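Local atomic coordinates of UDP-glucose:anthocyanidin 3-O-glucosyltransferase (Clitoria ternatea, PDB entry 3WC4), a protein that belongs to the UDP-glycosyltransferase family and has the GT-B architecture of two Rossmann-like domains, each built round a parallel beta sheet. Residues A[38-43]-A[60-65]. Sequence-based numbering, arbitrary orientation.
Sequences SFIGTH and RVFTIS
The ring of F62 receives the side chain of S38 at its edge: CB of S38 lies near the ring plane, 3.5 Å from CE2 of F62, while CG1 of I40 approaches obliquely. With CG anti to its carbonyl carbon (chi1 -58°), F62 lays the ring back along its own strand toward S38, whose short side chain lets the ring edge come close. The guanidinium of R60 meets a water at its edge, in plane; NH1 donates to this water, which also bonds OG of S38, a hydroxyl further held by H6. Partly exposed on the edge strand, R60 reaches that water with its extended chain. Further along, I64 reaches I40 and the two side chains cross at about a right angle, their CG2 methyls 3.5 Å apart; helix 89-104 covers F62 and I64 through L99 and L93. The opposite face carries F39, whose ring turns away from strand 60-64 to meet F50 edge-to-face, and V61, both packed against helix 43-50.

The backbones are joined by four hydrogen bonds: F39 N to R60 O, F62 N to F39 O, G41 N to F62 O and I64 N to G41 O. G41, without a side chain, still takes part in two. The third is the most bent, at 150°, and F62 O also accepts from N46. Beyond them a water links H43 N to I64 O, where T42 caps the following helix and CG2 of T63 lies 3.4 Å from H43 N. Strands 36-42 and 59-64 are parallel neighbours with helix 43-50 between them in the chain, a beta-alpha-beta crossover with 59-64 as the edge strand of a Rossmann-like sheet of the GT-B fold.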
loop_
_atom_site.group_PDB
_atom_site.type_symbol
_atom_site.label_atom_id
_atom_site.label_comp_id
_atom_site.label_asym_id
_atom_site.label_seq_id
_atom_site.Cartn_x
_atom_site.Cartn_y
_atom_site.Cartn_z
ATOM N N SER A 38 0.350 11.632 -19.329
ATOM C CA SER A 38 0.837 10.461 -20.089
ATOM C C SER A 38 1.320 9.389 -19.121
ATOM O O SER A 38 2.304 9.616 -18.398
ATOM C CB SER A 38 1.970 10.864 -21.034
ATOM O OG SER A 38 1.493 11.807 -22.034
ATOM N N PHE A 39 0.634 8.254 -19.098
ATOM C CA PHE A 39 0.884 7.230 -18.057
ATOM C C PHE A 39 1.758 6.179 -18.727
ATOM O O PHE A 39 1.328 5.568 -19.676
ATOM C CB PHE A 39 -0.456 6.592 -17.643
ATOM C CG PHE A 39 -0.427 5.862 -16.321
ATOM C CD1 PHE A 39 -0.749 6.540 -15.121
ATOM C CD2 PHE A 39 -0.085 4.515 -16.259
ATOM C CE1 PHE A 39 -0.755 5.867 -13.899
ATOM C CE2 PHE A 39 -0.076 3.843 -15.042
ATOM C CZ PHE A 39 -0.497 4.488 -13.880
ATOM N N ILE A 40 2.965 5.994 -18.212
ATOM C CA ILE A 40 4.003 5.216 -18.894
ATOM C C ILE A 40 4.251 3.954 -18.054
ATOM O O ILE A 40 4.869 4.024 -17.005
ATOM C CB ILE A 40 5.309 6.066 -19.026
ATOM C CG1 ILE A 40 5.033 7.307 -19.877
ATOM C CG2 ILE A 40 6.435 5.232 -19.634
ATOM C CD1 ILE A 40 6.120 8.389 -19.800
ATOM N N GLY A 41 3.734 2.808 -18.519
ATOM C CA GLY A 41 3.971 1.544 -17.827
ATOM C C GLY A 41 4.649 0.508 -18.717
ATOM O O GLY A 41 5.083 0.798 -19.832
ATOM N N THR A 42 4.750 -0.721 -18.216
ATOM C CA THR A 42 5.250 -1.843 -19.022
ATOM C C THR A 42 4.042 -2.506 -19.676
ATOM O O THR A 42 2.907 -2.192 -19.346
ATOM C CB THR A 42 5.897 -2.889 -18.105
ATOM O OG1 THR A 42 4.940 -3.284 -17.084
ATOM C CG2 THR A 42 7.148 -2.266 -17.452
ATOM N N HIS A 43 4.267 -3.454 -20.567
ATOM C CA HIS A 43 3.135 -4.178 -21.145
ATOM C C HIS A 43 2.287 -4.867 -20.071
ATOM O O HIS A 43 1.057 -4.782 -20.104
ATOM C CB HIS A 43 3.616 -5.155 -22.210
ATOM C CG HIS A 43 2.498 -5.964 -22.832
ATOM N ND1 HIS A 43 1.890 -5.582 -23.962
ATOM C CD2 HIS A 43 1.823 -7.101 -22.379
ATOM C CE1 HIS A 43 0.922 -6.467 -24.279
ATOM N NE2 HIS A 43 0.877 -7.400 -23.304
ATOM N N ARG A 60 -3.378 9.317 -21.644
ATOM C CA ARG A 60 -2.927 8.412 -22.686
ATOM C C ARG A 60 -1.939 7.442 -22.054
ATOM O O ARG A 60 -1.143 7.843 -21.220
ATOM C CB ARG A 60 -2.257 9.184 -23.820
ATOM C CG ARG A 60 -3.271 10.055 -24.593
ATOM C CD ARG A 60 -2.557 11.105 -25.433
ATOM N NE ARG A 60 -3.521 12.093 -25.989
ATOM C CZ ARG A 60 -3.847 13.238 -25.390
ATOM N NH1 ARG A 60 -3.247 13.599 -24.260
ATOM N NH2 ARG A 60 -4.742 14.067 -25.957
ATOM N N VAL A 61 -1.904 6.211 -22.566
ATOM C CA VAL A 61 -1.093 5.166 -21.959
ATOM C C VAL A 61 0.047 4.806 -22.927
ATOM O O VAL A 61 -0.189 4.611 -24.142
ATOM C CB VAL A 61 -1.973 3.923 -21.715
ATOM C CG1 VAL A 61 -1.111 2.781 -21.154
ATOM C CG2 VAL A 61 -3.056 4.284 -20.713
ATOM N N PHE A 62 1.264 4.726 -22.391
ATOM C CA PHE A 62 2.435 4.353 -23.204
ATOM C C PHE A 62 3.166 3.187 -22.576
ATOM O O PHE A 62 3.025 2.934 -21.377
ATOM C CB PHE A 62 3.369 5.535 -23.384
ATOM C CG PHE A 62 2.686 6.722 -24.021
ATOM C CD1 PHE A 62 2.493 6.766 -25.389
ATOM C CD2 PHE A 62 2.106 7.711 -23.230
ATOM C CE1 PHE A 62 1.783 7.799 -25.976
ATOM C CE2 PHE A 62 1.400 8.756 -23.806
ATOM C CZ PHE A 62 1.237 8.795 -25.177
ATOM N N THR A 63 3.872 2.428 -23.417
ATOM C CA THR A 63 4.560 1.216 -22.980
ATOM C C THR A 63 6.103 1.286 -23.110
ATOM O O THR A 63 6.624 1.597 -24.183
ATOM C CB THR A 63 4.043 -0.023 -23.751
ATOM O OG1 THR A 63 2.624 -0.071 -23.647
ATOM C CG2 THR A 63 4.619 -1.322 -23.177
ATOM N N ILE A 64 6.802 0.958 -22.019
ATOM C CA ILE A 64 8.252 0.828 -21.999
ATOM C C ILE A 64 8.637 -0.593 -21.569
ATOM O O ILE A 64 7.762 -1.435 -21.236
ATOM C CB ILE A 64 8.892 1.896 -21.083
ATOM C CG1 ILE A 64 8.448 1.712 -19.615
ATOM C CG2 ILE A 64 8.607 3.320 -21.636
ATOM C CD1 ILE A 64 9.141 2.670 -18.625
ATOM N N SER A 65 9.908 -0.922 -21.738
ATOM C CA SER A 65 10.389 -2.261 -21.407
ATOM C C SER A 65 10.216 -2.667 -19.919
ATOM O O SER A 65 10.420 -1.847 -19.023
ATOM C CB SER A 65 11.866 -2.382 -21.819
ATOM O OG SER A 65 12.355 -3.685 -21.519
HETATM O O HOH W 1 -1.230 12.372 -22.630
HETATM O O HOH W 2 6.784 -4.018 -21.406
#